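Local coordinates for BREX protein BrxA (Magnetospirillum magneticum, PDB 3BHW), which is probably part of a type 1 BREX system, which protects the bacterium against double-stranded DNA phage by blocking phage DNA replication without degrading that DNA, at residues Phe104-Val109 / Val193-Gln198; Asp36-Ala41 / Arg58-Met63; Gly15-Pro20 / Gln88-Ala93; Leu28-Val33 / Glu73-Val78. All coordinates share one frame; numbering follows the deposited sequence. Where two conformers were deposited one is given.

Contact 1: Phe104-Val109 / Val193-Gln198; sequences FLDLVV and VIRCIQ
The guanidinium of R195 meets D106 at its edge, with the aspartate CG lying in the guanidinium plane while the carboxylate itself is turned almost perpendicular, 86° between the two planes. The salt bridge runs through one pair, R195 NE to D106 OD1 at 3.0 Å; as a hydrogen bond it is weak, bent to 128° at the hydrogen. A water steadies the pair, donating to D106 OD2 at 2.6 Å and accepting from R195 NE at 3.3 Å. D106 swings its CG anti to the backbone N, which carries the carboxylate out to the arginine; OD1 is also bridged to R110 one turn on, so two positive groups share one oxygen. Beside the charged pair, D106 CB rests 4.0 Å from C196 SG; L105 CB meets the backbone oxygen C196 O at 3.4 Å and, as an apolar contact, C196 CB at 4.3 Å. The axes of the two short helical segments approach to 8.5 Å at 43°, and C196 is the small residue at the closest CA pair, with D106. Helix 83-97 completes the buried side, its I95 touching both L105 and C196, while helix 179-187 packs against V193, I194 and I197.

Contact 2: Asp36-Ala41 / Arg58-Met63; sequences DQWRHA and RQSSLM
W38 reaches S60 by van der Waals contact of its indole edge with the backbone: W38 CZ2 lies 3.5 Å from the carbonyl oxygen S60 O, and W38 CH2 is 3.7 Å from the same oxygen. Both S60 O and S60 C lie near the plane of the indole, so the six-membered ring comes at the second helix rim first and lays neither face on it. The same corner, CZ2, is 4.2 Å from S60 CB. With chi1 at 151°, CG stays roughly anti to the backbone N, and the indole projects off helix 35-43 toward helix 57-67.

The hydroxyls of S60 and S61 turn back into their own helix. S60 holds its OG between its own N and carbonyl carbon (chi1 53°), and in the conformer described both OG atoms bond to K57 O.

A cation-pi interaction joins W38 to R64, and I25 and L28 of helix 19-31 pack against the indole as well. One tryptophan thus fills the junction of three helices. This is interhelical core packing in an all-helical protein whose BrxA family is placed in the helix-turn-helix clan; the contact itself does not identify that motif.

Contact 3: Gly15-Pro20 / Gln88-Ala93; sequences GSLKLP and QAVFAA
L17 lays its side chain alongside V90, the two running past each other in opposite directions, with L17 CB 4.0 Å from V90 CG1. Of its branches, L17 CD1 reaches F91 CB at 4.1 Å; L17 CD2 touches V90 CG1 at 4.1 Å and comes almost as near F91 CA, so the leucine straddles two consecutive residues of the helix. The fork gets there because CG is anti to the carbonyl carbon (chi1 -57°) and the chain beyond is extended. V90 CG1 also nears the backbone, 3.8 Å from L17 O. The other methyl of the valine serves the second leucine: V90 CG2 is 4.0 Å from L19 CD1, and those side chains meet at a slant. L17 and L19 therefore take one branch of V90 each. K18, between them, points away; it occupies the N-cap position of helix 19-31.

Outside partners satisfy the loop backbone: E160 accepts from the N of both L17 and K18, and L17 O receives the hydroxyl of S22. F91 continues into I157 and V161 of helix 145-161. All four touching side chains are hydrocarbon and buried, which implies that this contact itself probably rests on shape and exclusion of water, while hydrogen bonds to E160 and S22 fix the loop.

Contact 4: Leu28-Val33 / Glu73-Val78; sequences LLLEGV and ELWQMV
L30 and W75 bring their CA atoms to 6.8 Å, the nearest backbone approach between the last turn of helix 19-31 and helix 72-80. From the first helix, L29 sets its CB over one face of the W75 indole, a CH-pi contact 3.8 Å from the centroid of the six-membered ring and 18° off the normal. L29 O lies 3.6 Å from W75 CZ3, beyond the rim of the ring. L30 takes the rim instead: its CD2 stands in the ring plane, 3.8 Å from W75 CE3. One aromatic group is thus gripped on face and edge by consecutive leucines.

The setting is a helix-helix junction at the surface of an all-helical fold, where helix 19-31 ends: G32 leaves helical geometry with phi 98°, its N still bonded to L28 O. W75 is further fixed by its NE1, which donates to L67 O of helix 57-67, and that helix also touches L29 through R64 and L67. The torsion of W75, CG anti to its carbonyl carbon (chi1 -51°), points the indole at L29. L30 CD1 lies against the backbone of Q76, 3.5 Å from Q76 CA, and the Q76 side chain crosses L30 at about a right angle.

How the contacts relate
The four contacts trace a path across an all-helical fold, with no strand. Contact 3 lies near the middle, its centre about 5 Å from that of the chain; centre to centre, contacts 1 and 2 are each about 16 Å from it and contact 4 about 14 Å. Contacts 2 and 4 share one side, across the chain's centre from contact 1. In sequence, contact 2 falls within the span of contact 4, which falls within that of contact 3; contact 1 follows. Helix 19-31 serves contacts 3 and 4, and V78 packs on V90 and A89. F91 touches L105 and I197, so helices near the N-terminus and the C-terminal helix pack on the same central helix 83-97, making one continuous core.

Contact 1: Phe104-Val109 / Val193-Gln198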
loop_
_atom_site.group_PDB
_atom_site.type_symbol
_atom_site.label_atom_id
_atom_site.label_comp_id
_atom_site.label_asym_id
_atom_site.label_seq_id
_atom_site.Cartn_x
_atom_site.Cartn_y
_atom_site.Cartn_z
ATOM N N PHE A 104 0.975 11.256 -0.891
ATOM C CA PHE A 104 0.770 11.375 -2.344
ATOM C C PHE A 104 -0.742 11.446 -2.668
ATOM O O PHE A 104 -1.197 12.322 -3.432
ATOM C CB PHE A 104 1.464 10.231 -3.103
ATOM C CG PHE A 104 1.572 10.474 -4.595
ATOM C CD1 PHE A 104 1.949 11.710 -5.086
ATOM C CD2 PHE A 104 1.220 9.462 -5.500
ATOM C CE1 PHE A 104 2.058 11.935 -6.482
ATOM C CE2 PHE A 104 1.291 9.677 -6.898
ATOM C CZ PHE A 104 1.722 10.929 -7.385
ATOM N N LEU A 105 -1.503 10.564 -2.039
ATOM C CA LEU A 105 -2.917 10.416 -2.239
ATOM C C LEU A 105 -3.586 11.668 -1.706
ATOM O O LEU A 105 -4.276 12.323 -2.467
ATOM C CB LEU A 105 -3.392 9.186 -1.494
ATOM C CG LEU A 105 -2.891 7.925 -2.181
ATOM C CD1 LEU A 105 -2.915 6.709 -1.210
ATOM C CD2 LEU A 105 -3.712 7.680 -3.432
ATOM N N ASP A 106 -3.274 12.034 -0.453
ATOM C CA ASP A 106 -3.897 13.122 0.251
ATOM C C ASP A 106 -3.665 14.489 -0.366
ATOM O O ASP A 106 -4.571 15.277 -0.435
ATOM C CB ASP A 106 -3.303 13.151 1.682
ATOM C CG ASP A 106 -4.109 14.049 2.665
ATOM O OD1 ASP A 106 -5.326 14.219 2.496
ATOM O OD2 ASP A 106 -3.550 14.508 3.643
ATOM N N LEU A 107 -2.414 14.786 -0.716
ATOM C CA LEU A 107 -2.037 16.143 -1.120
ATOM C C LEU A 107 -1.941 16.346 -2.619
ATOM O O LEU A 107 -1.841 17.489 -3.025
ATOM C CB LEU A 107 -0.694 16.491 -0.526
ATOM C CG LEU A 107 -0.648 16.199 0.978
ATOM C CD1 LEU A 107 0.724 16.492 1.444
ATOM C CD2 LEU A 107 -1.623 16.978 1.807
ATOM N N VAL A 108 -1.921 15.268 -3.417
ATOM C CA VAL A 108 -1.798 15.389 -4.889
ATOM C C VAL A 108 -2.951 14.701 -5.627
ATOM O O VAL A 108 -3.717 15.323 -6.394
ATOM C CB VAL A 108 -0.407 14.840 -5.405
ATOM C CG1 VAL A 108 -0.226 15.147 -6.887
ATOM C CG2 VAL A 108 0.775 15.413 -4.597
ATOM N N VAL A 109 -3.077 13.401 -5.433
ATOM C CA VAL A 109 -4.155 12.687 -6.144
ATOM C C VAL A 109 -5.532 13.264 -5.832
ATOM O O VAL A 109 -6.313 13.499 -6.764
ATOM C CB VAL A 109 -4.081 11.163 -5.916
ATOM C CG1 VAL A 109 -5.133 10.431 -6.748
ATOM C CG2 VAL A 109 -2.666 10.698 -6.154
ATOM N N VAL A 193 -5.578 6.641 7.368
ATOM C CA VAL A 193 -5.881 5.773 6.189
ATOM C C VAL A 193 -7.215 6.175 5.516
ATOM O O VAL A 193 -7.291 6.318 4.287
ATOM C CB VAL A 193 -5.790 4.320 6.564
ATOM C CG1 VAL A 193 -6.136 3.450 5.375
ATOM C CG2 VAL A 193 -4.381 4.038 7.181
ATOM N N ILE A 194 -8.205 6.459 6.345
ATOM C CA ILE A 194 -9.509 6.857 5.841
ATOM C C ILE A 194 -9.408 8.037 4.895
ATOM O O ILE A 194 -9.984 8.011 3.809
ATOM C CB ILE A 194 -10.512 7.087 6.960
ATOM C CG1 ILE A 194 -10.836 5.735 7.648
ATOM C CG2 ILE A 194 -11.783 7.829 6.443
ATOM C CD1 ILE A 194 -11.612 5.791 8.969
ATOM N N ARG A 195 -8.710 9.076 5.345
ATOM C CA ARG A 195 -8.540 10.311 4.582
ATOM C C ARG A 195 -7.830 10.096 3.246
ATOM O O ARG A 195 -8.145 10.762 2.245
ATOM C CB ARG A 195 -7.746 11.317 5.435
ATOM C CG ARG A 195 -7.832 12.709 4.984
ATOM C CD ARG A 195 -6.568 13.510 5.512
ATOM N NE ARG A 195 -6.620 14.908 5.115
ATOM C CZ ARG A 195 -7.493 15.770 5.618
ATOM N NH1 ARG A 195 -8.362 15.349 6.533
ATOM N NH2 ARG A 195 -7.485 17.049 5.229
ATOM N N CYS A 196 -6.854 9.180 3.238
ATOM C CA CYS A 196 -5.997 8.942 2.059
ATOM C C CYS A 196 -6.554 7.927 1.078
ATOM O O CYS A 196 -6.294 8.021 -0.107
ATOM C CB CYS A 196 -4.619 8.436 2.513
ATOM S SG CYS A 196 -3.662 9.622 3.555
ATOM N N ILE A 197 -7.325 6.958 1.586
ATOM C CA ILE A 197 -7.709 5.789 0.768
ATOM C C ILE A 197 -8.805 6.114 -0.227
ATOM O O ILE A 197 -8.917 5.462 -1.291
ATOM C CB ILE A 197 -8.156 4.583 1.647
ATOM C CG1 ILE A 197 -8.182 3.314 0.821
ATOM C CG2 ILE A 197 -9.532 4.824 2.280
ATOM C CD1 ILE A 197 -8.208 2.078 1.604
ATOM N N GLN A 198 -9.630 7.094 0.120
ATOM C CA GLN A 198 -10.767 7.461 -0.717
ATOM C C GLN A 198 -10.563 8.929 -1.009
ATOM O O GLN A 198 -10.751 9.778 -0.124
ATOM C CB GLN A 198 -12.113 7.194 -0.024
ATOM C CG GLN A 198 -13.351 7.300 -0.963
ATOM C CD GLN A 198 -13.682 6.003 -1.698
ATOM O OE1 GLN A 198 -14.140 5.029 -1.084
ATOM N NE2 GLN A 198 -13.464 5.985 -3.021
HETATM O O HOH W 1 -4.422 16.992 3.935
#

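Contact 2: Asp36-Ala41 / Arg58-Met63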
loop_
_atom_site.group_PDB
_atom_site.type_symbol
_atom_site.label_atom_id
_atom_site.label_comp_id
_atom_site.label_asym_id
_atom_site.label_seq_id
_atom_site.Cartn_x
_atom_site.Cartn_y
_atom_site.Cartn_z
ATOM N N ASP A 36 11.154 -16.912 14.294
ATOM C CA ASP A 36 12.048 -17.873 13.648
ATOM C C ASP A 36 11.319 -18.715 12.601
ATOM O O ASP A 36 11.823 -18.975 11.501
ATOM C CB ASP A 36 12.637 -18.800 14.711
ATOM C CG ASP A 36 13.644 -18.108 15.596
ATOM O OD1 ASP A 36 14.057 -16.955 15.313
ATOM O OD2 ASP A 36 14.049 -18.728 16.589
ATOM N N GLN A 37 10.088 -19.106 12.936
ATOM C CA GLN A 37 9.272 -19.932 12.055
ATOM C C GLN A 37 8.760 -19.120 10.864
ATOM O O GLN A 37 8.600 -19.645 9.754
ATOM C CB GLN A 37 8.149 -20.600 12.840
ATOM C CG GLN A 37 7.264 -21.504 11.960
ATOM C CD GLN A 37 8.076 -22.606 11.279
ATOM O OE1 GLN A 37 8.893 -23.244 11.922
ATOM N NE2 GLN A 37 7.862 -22.811 9.994
ATOM N N TRP A 38 8.552 -17.823 11.095
ATOM C CA TRP A 38 8.149 -16.929 10.005
ATOM C C TRP A 38 9.189 -16.920 8.936
ATOM O O TRP A 38 8.900 -17.162 7.762
ATOM C CB TRP A 38 7.883 -15.493 10.485
ATOM C CG TRP A 38 8.150 -14.417 9.423
ATOM C CD1 TRP A 38 9.210 -13.559 9.397
ATOM C CD2 TRP A 38 7.340 -14.077 8.282
ATOM N NE1 TRP A 38 9.115 -12.711 8.326
ATOM C CE2 TRP A 38 7.979 -13.005 7.623
ATOM C CE3 TRP A 38 6.118 -14.545 7.782
ATOM C CZ2 TRP A 38 7.468 -12.420 6.455
ATOM C CZ3 TRP A 38 5.610 -13.969 6.623
ATOM C CH2 TRP A 38 6.286 -12.914 5.970
ATOM N N ARG A 39 10.432 -16.713 9.362
ATOM C CA ARG A 39 11.596 -16.724 8.433
ATOM C C ARG A 39 11.846 -18.076 7.771
ATOM O O ARG A 39 12.145 -18.137 6.565
ATOM C CB ARG A 39 12.876 -16.223 9.096
ATOM C CG ARG A 39 12.875 -14.738 9.417
ATOM C CD ARG A 39 14.303 -14.191 9.648
ATOM N NE ARG A 39 15.212 -14.568 8.563
ATOM C CZ ARG A 39 16.545 -14.514 8.617
ATOM N NH1 ARG A 39 17.180 -14.042 9.697
ATOM N NH2 ARG A 39 17.253 -14.926 7.572
ATOM N N HIS A 40 11.744 -19.150 8.539
ATOM C CA HIS A 40 11.802 -20.487 7.958
ATOM C C HIS A 40 10.728 -20.699 6.870
ATOM O O HIS A 40 11.074 -21.200 5.796
ATOM C CB HIS A 40 11.701 -21.561 9.029
ATOM C CG HIS A 40 11.803 -22.951 8.484
ATOM N ND1 HIS A 40 12.990 -23.612 8.364
ATOM C CD2 HIS A 40 10.865 -23.785 7.980
ATOM C CE1 HIS A 40 12.803 -24.794 7.819
ATOM N NE2 HIS A 40 11.500 -24.952 7.618
ATOM N N ALA A 41 9.451 -20.359 7.157
ATOM C CA ALA A 41 8.341 -20.526 6.183
ATOM C C ALA A 41 8.590 -19.777 4.853
ATOM O O ALA A 41 8.293 -20.265 3.740
ATOM C CB ALA A 41 7.025 -20.040 6.833
ATOM N N ARG A 58 13.545 -9.324 1.794
ATOM C CA ARG A 58 13.141 -7.939 2.040
ATOM C C ARG A 58 11.692 -7.664 1.624
ATOM O O ARG A 58 10.921 -7.004 2.342
ATOM C CB ARG A 58 14.097 -6.992 1.321
ATOM C CG ARG A 58 15.386 -6.738 2.116
ATOM C CD ARG A 58 16.412 -5.964 1.300
ATOM N NE ARG A 58 15.864 -4.672 0.880
ATOM C CZ ARG A 58 15.476 -4.384 -0.362
ATOM N NH1 ARG A 58 14.984 -3.187 -0.632
ATOM N NH2 ARG A 58 15.584 -5.281 -1.336
ATOM N N GLN A 59 11.329 -8.175 0.451
ATOM C CA GLN A 59 9.994 -7.983 -0.077
ATOM C C GLN A 59 8.970 -8.606 0.878
ATOM O O GLN A 59 7.988 -7.967 1.236
ATOM C CB GLN A 59 9.937 -8.586 -1.478
ATOM C CG GLN A 59 8.734 -8.252 -2.347
ATOM C CD GLN A 59 8.693 -9.171 -3.587
ATOM O OE1 GLN A 59 7.659 -9.721 -3.913
ATOM N NE2 GLN A 59 9.843 -9.384 -4.226
ATOM N N SER A 60 9.215 -9.839 1.327
ATOM C CA SER A 60 8.281 -10.486 2.257
ATOM C C SER A 60 8.210 -9.761 3.598
ATOM O O SER A 60 7.150 -9.731 4.241
ATOM C CB SER A 60 8.604 -11.965 2.454
ATOM O OG SER A 60 9.954 -12.116 2.829
ATOM N N SER A 61 9.320 -9.181 4.038
ATOM C CA SER A 61 9.309 -8.408 5.273
ATOM C C SER A 61 8.393 -7.214 5.088
ATOM O O SER A 61 7.552 -6.940 5.929
ATOM C CB SER A 61 10.713 -7.951 5.618
ATOM O OG SER A 61 11.550 -9.079 5.615
ATOM N N LEU A 62 8.543 -6.531 3.960
ATOM C CA LEU A 62 7.658 -5.397 3.622
ATOM C C LEU A 62 6.152 -5.762 3.638
ATOM O O LEU A 62 5.390 -5.165 4.361
ATOM C CB LEU A 62 8.088 -4.826 2.268
ATOM C CG LEU A 62 7.200 -3.705 1.740
ATOM C CD1 LEU A 62 7.298 -2.456 2.608
ATOM C CD2 LEU A 62 7.425 -3.420 0.247
ATOM N N MET A 63 5.802 -6.813 2.907
ATOM C CA MET A 63 4.378 -7.217 2.808
ATOM C C MET A 63 3.853 -7.573 4.215
ATOM O O MET A 63 2.719 -7.246 4.571
ATOM C CB MET A 63 4.290 -8.399 1.845
ATOM C CG MET A 63 4.883 -8.110 0.477
ATOM S SD MET A 63 4.340 -9.294 -0.840
ATOM C CE MET A 63 5.487 -9.010 -2.124
#

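Contact 3: Gly15-Pro20 / Gln88-Ala93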
loop_
_atom_site.group_PDB
_atom_site.type_symbol
_atom_site.label_atom_id
_atom_site.label_comp_id
_atom_site.label_asym_id
_atom_site.label_seq_id
_atom_site.Cartn_x
_atom_site.Cartn_y
_atom_site.Cartn_z
ATOM N N GLY A 15 8.193 -3.068 -3.031
ATOM C CA GLY A 15 7.212 -3.835 -3.793
ATOM C C GLY A 15 5.795 -3.285 -3.743
ATOM O O GLY A 15 5.424 -2.529 -2.814
ATOM N N SER A 16 5.025 -3.640 -4.770
ATOM C CA SER A 16 3.651 -3.162 -4.897
ATOM C C SER A 16 2.769 -4.063 -4.047
ATOM O O SER A 16 3.300 -4.755 -3.175
ATOM C CB SER A 16 3.190 -3.121 -6.364
ATOM O OG SER A 16 3.343 -4.397 -6.948
ATOM N N LEU A 17 1.447 -4.079 -4.298
ATOM C CA LEU A 17 0.583 -4.735 -3.318
ATOM C C LEU A 17 0.746 -6.268 -3.287
ATOM O O LEU A 17 0.762 -6.865 -2.220
ATOM C CB LEU A 17 -0.866 -4.338 -3.532
ATOM C CG LEU A 17 -1.049 -2.818 -3.451
ATOM C CD1 LEU A 17 -2.537 -2.509 -3.667
ATOM C CD2 LEU A 17 -0.583 -2.210 -2.153
ATOM N N LYS A 18 0.875 -6.864 -4.459
ATOM C CA LYS A 18 1.119 -8.285 -4.619
ATOM C C LYS A 18 0.157 -9.116 -3.799
ATOM O O LYS A 18 0.522 -9.745 -2.811
ATOM C CB LYS A 18 2.546 -8.588 -4.227
ATOM C CG LYS A 18 3.568 -8.037 -5.220
ATOM C CD LYS A 18 4.913 -8.622 -4.941
ATOM C CE LYS A 18 5.877 -8.212 -6.001
ATOM N NZ LYS A 18 5.747 -9.065 -7.189
ATOM N N LEU A 19 -1.089 -9.139 -4.245
ATOM C CA LEU A 19 -2.144 -9.813 -3.479
ATOM C C LEU A 19 -1.895 -11.298 -3.204
ATOM O O LEU A 19 -2.042 -11.739 -2.030
ATOM C CB LEU A 19 -3.507 -9.620 -4.127
ATOM C CG LEU A 19 -4.586 -10.334 -3.340
ATOM C CD1 LEU A 19 -4.709 -9.811 -1.915
ATOM C CD2 LEU A 19 -5.895 -10.207 -4.078
ATOM N N PRO A 20 -1.538 -12.078 -4.254
ATOM C CA PRO A 20 -1.374 -13.495 -3.960
ATOM C C PRO A 20 -0.383 -13.762 -2.804
ATOM O O PRO A 20 -0.652 -14.563 -1.874
ATOM C CB PRO A 20 -0.865 -14.067 -5.292
ATOM C CG PRO A 20 -1.461 -13.125 -6.333
ATOM C CD PRO A 20 -1.315 -11.782 -5.689
ATOM N N GLN A 88 -7.944 -4.097 -1.699
ATOM C CA GLN A 88 -8.186 -2.830 -1.040
ATOM C C GLN A 88 -7.725 -2.836 0.418
ATOM O O GLN A 88 -7.330 -1.810 0.953
ATOM C CB GLN A 88 -9.683 -2.493 -1.146
ATOM C CG GLN A 88 -10.040 -2.033 -2.574
ATOM C CD GLN A 88 -11.515 -1.723 -2.770
ATOM O OE1 GLN A 88 -12.309 -1.839 -1.839
ATOM N NE2 GLN A 88 -11.872 -1.296 -3.976
ATOM N N ALA A 89 -7.853 -3.978 1.062
ATOM C CA ALA A 89 -7.387 -4.142 2.435
ATOM C C ALA A 89 -5.866 -4.065 2.417
ATOM O O ALA A 89 -5.223 -3.387 3.268
ATOM C CB ALA A 89 -7.838 -5.485 2.989
ATOM N N VAL A 90 -5.258 -4.717 1.419
ATOM C CA VAL A 90 -3.801 -4.587 1.314
ATOM C C VAL A 90 -3.418 -3.107 1.055
ATOM O O VAL A 90 -2.425 -2.583 1.630
ATOM C CB VAL A 90 -3.217 -5.528 0.257
ATOM C CG1 VAL A 90 -1.704 -5.318 0.244
ATOM C CG2 VAL A 90 -3.556 -6.943 0.619
ATOM N N PHE A 91 -4.195 -2.427 0.222
ATOM C CA PHE A 91 -3.981 -0.999 -0.062
ATOM C C PHE A 91 -4.017 -0.154 1.206
ATOM O O PHE A 91 -3.134 0.698 1.420
ATOM C CB PHE A 91 -5.008 -0.538 -1.104
ATOM C CG PHE A 91 -4.846 0.893 -1.603
ATOM C CD1 PHE A 91 -3.609 1.462 -1.989
ATOM C CD2 PHE A 91 -5.995 1.670 -1.752
ATOM C CE1 PHE A 91 -3.604 2.785 -2.497
ATOM C CE2 PHE A 91 -5.956 2.947 -2.248
ATOM C CZ PHE A 91 -4.779 3.515 -2.634
ATOM N N ALA A 92 -4.919 -0.457 2.117
ATOM C CA ALA A 92 -5.085 0.349 3.314
ATOM C C ALA A 92 -3.860 0.113 4.174
ATOM O O ALA A 92 -3.376 1.062 4.792
ATOM C CB ALA A 92 -6.320 -0.134 4.072
ATOM N N ALA A 93 -3.441 -1.155 4.265
ATOM C CA ALA A 93 -2.247 -1.496 5.009
ATOM C C ALA A 93 -1.046 -0.791 4.420
ATOM O O ALA A 93 -0.174 -0.297 5.166
ATOM C CB ALA A 93 -2.066 -3.011 5.049
#

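Contact 4: Leu28-Val33 / Glu73-Val78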
loop_
_atom_site.group_PDB
_atom_site.type_symbol
_atom_site.label_atom_id
_atom_site.label_comp_id
_atom_site.label_asym_id
_atom_site.label_seq_id
_atom_site.Cartn_x
_atom_site.Cartn_y
_atom_site.Cartn_z
ATOM N N LEU A 28 -0.368 -16.794 7.446
ATOM C CA LEU A 28 0.645 -17.022 8.460
ATOM C C LEU A 28 0.408 -16.147 9.660
ATOM O O LEU A 28 0.685 -16.557 10.794
ATOM C CB LEU A 28 2.039 -16.758 7.911
ATOM C CG LEU A 28 2.607 -17.901 7.068
ATOM C CD1 LEU A 28 3.683 -17.358 6.141
ATOM C CD2 LEU A 28 3.158 -18.974 7.987
ATOM N N LEU A 29 -0.082 -14.927 9.425
ATOM C CA LEU A 29 -0.381 -14.037 10.546
ATOM C C LEU A 29 -1.570 -14.590 11.345
ATOM O O LEU A 29 -1.576 -14.551 12.579
ATOM C CB LEU A 29 -0.633 -12.602 10.075
ATOM C CG LEU A 29 0.681 -11.896 9.670
ATOM C CD1 LEU A 29 0.410 -10.570 8.943
ATOM C CD2 LEU A 29 1.570 -11.682 10.874
ATOM N N LEU A 30 -2.564 -15.132 10.636
ATOM C CA LEU A 30 -3.758 -15.666 11.283
ATOM C C LEU A 30 -3.510 -17.004 11.975
ATOM O O LEU A 30 -4.212 -17.344 12.928
ATOM C CB LEU A 30 -4.898 -15.800 10.281
ATOM C CG LEU A 30 -5.485 -14.460 9.839
ATOM C CD1 LEU A 30 -6.348 -14.569 8.545
ATOM C CD2 LEU A 30 -6.212 -13.788 11.018
ATOM N N GLU A 31 -2.529 -17.780 11.499
ATOM C CA GLU A 31 -2.222 -19.074 12.138
ATOM C C GLU A 31 -1.460 -18.856 13.419
ATOM O O GLU A 31 -1.770 -19.450 14.461
ATOM C CB GLU A 31 -1.485 -20.044 11.190
ATOM C CG GLU A 31 0.025 -19.884 11.043
ATOM C CD GLU A 31 0.627 -20.958 10.117
ATOM O OE1 GLU A 31 0.350 -20.943 8.891
ATOM O OE2 GLU A 31 1.363 -21.834 10.617
ATOM N N GLY A 32 -0.458 -17.990 13.329
ATOM C CA GLY A 32 0.342 -17.596 14.456
ATOM C C GLY A 32 1.593 -18.447 14.404
ATOM O O GLY A 32 1.532 -19.654 14.647
ATOM N N VAL A 33 2.721 -17.826 14.064
ATOM C CA VAL A 33 4.021 -18.517 14.140
ATOM C C VAL A 33 5.061 -17.689 14.880
ATOM O O VAL A 33 4.934 -16.463 14.993
ATOM C CB VAL A 33 4.582 -18.969 12.788
ATOM C CG1 VAL A 33 3.719 -20.066 12.162
ATOM C CG2 VAL A 33 4.753 -17.796 11.815
ATOM N N GLU A 73 -8.819 -8.934 11.873
ATOM C CA GLU A 73 -10.024 -8.793 11.089
ATOM C C GLU A 73 -9.638 -8.499 9.632
ATOM O O GLU A 73 -10.200 -9.052 8.669
ATOM C CB GLU A 73 -10.878 -7.669 11.704
ATOM C CG GLU A 73 -11.233 -7.878 13.212
ATOM C CD GLU A 73 -10.063 -7.722 14.228
ATOM O OE1 GLU A 73 -9.138 -6.888 14.048
ATOM O OE2 GLU A 73 -10.088 -8.451 15.246
ATOM N N LEU A 74 -8.676 -7.603 9.492
ATOM C CA LEU A 74 -8.209 -7.214 8.172
ATOM C C LEU A 74 -7.308 -8.286 7.545
ATOM O O LEU A 74 -7.349 -8.492 6.355
ATOM C CB LEU A 74 -7.496 -5.887 8.238
ATOM C CG LEU A 74 -6.975 -5.409 6.888
ATOM C CD1 LEU A 74 -6.948 -3.934 6.914
ATOM C CD2 LEU A 74 -5.576 -5.987 6.704
ATOM N N TRP A 75 -6.463 -8.938 8.331
ATOM C CA TRP A 75 -5.754 -10.120 7.823
ATOM C C TRP A 75 -6.741 -11.140 7.247
ATOM O O TRP A 75 -6.484 -11.707 6.190
ATOM C CB TRP A 75 -4.906 -10.792 8.900
ATOM C CG TRP A 75 -3.990 -9.912 9.636
ATOM C CD1 TRP A 75 -3.486 -8.697 9.245
ATOM C CD2 TRP A 75 -3.421 -10.193 10.901
ATOM N NE1 TRP A 75 -2.630 -8.208 10.202
ATOM C CE2 TRP A 75 -2.599 -9.097 11.248
ATOM C CE3 TRP A 75 -3.515 -11.274 11.787
ATOM C CZ2 TRP A 75 -1.864 -9.061 12.443
ATOM C CZ3 TRP A 75 -2.820 -11.213 12.984
ATOM C CH2 TRP A 75 -2.008 -10.119 13.299
ATOM N N GLN A 76 -7.877 -11.337 7.909
ATOM C CA GLN A 76 -8.844 -12.334 7.448
ATOM C C GLN A 76 -9.451 -11.898 6.096
ATOM O O GLN A 76 -9.686 -12.721 5.225
ATOM C CB GLN A 76 -9.920 -12.544 8.522
ATOM C CG GLN A 76 -10.746 -13.808 8.348
ATOM C CD GLN A 76 -10.255 -14.997 9.186
ATOM O OE1 GLN A 76 -10.251 -16.130 8.710
ATOM N NE2 GLN A 76 -9.851 -14.745 10.430
ATOM N N MET A 77 -9.661 -10.591 5.930
ATOM C CA MET A 77 -10.104 -10.018 4.664
ATOM C C MET A 77 -9.106 -10.241 3.533
ATOM O O MET A 77 -9.496 -10.526 2.384
ATOM C CB MET A 77 -10.341 -8.512 4.812
ATOM C CG MET A 77 -11.417 -8.159 5.801
ATOM S SD MET A 77 -11.762 -6.395 5.896
ATOM C CE MET A 77 -12.243 -6.067 4.215
ATOM N N VAL A 78 -7.829 -10.089 3.850
ATOM C CA VAL A 78 -6.761 -10.306 2.864
ATOM C C VAL A 78 -6.746 -11.770 2.467
ATOM O O VAL A 78 -6.759 -12.081 1.281
ATOM C CB VAL A 78 -5.370 -9.844 3.363
ATOM C CG1 VAL A 78 -4.311 -10.147 2.304
ATOM C CG2 VAL A 78 -5.418 -8.374 3.620
#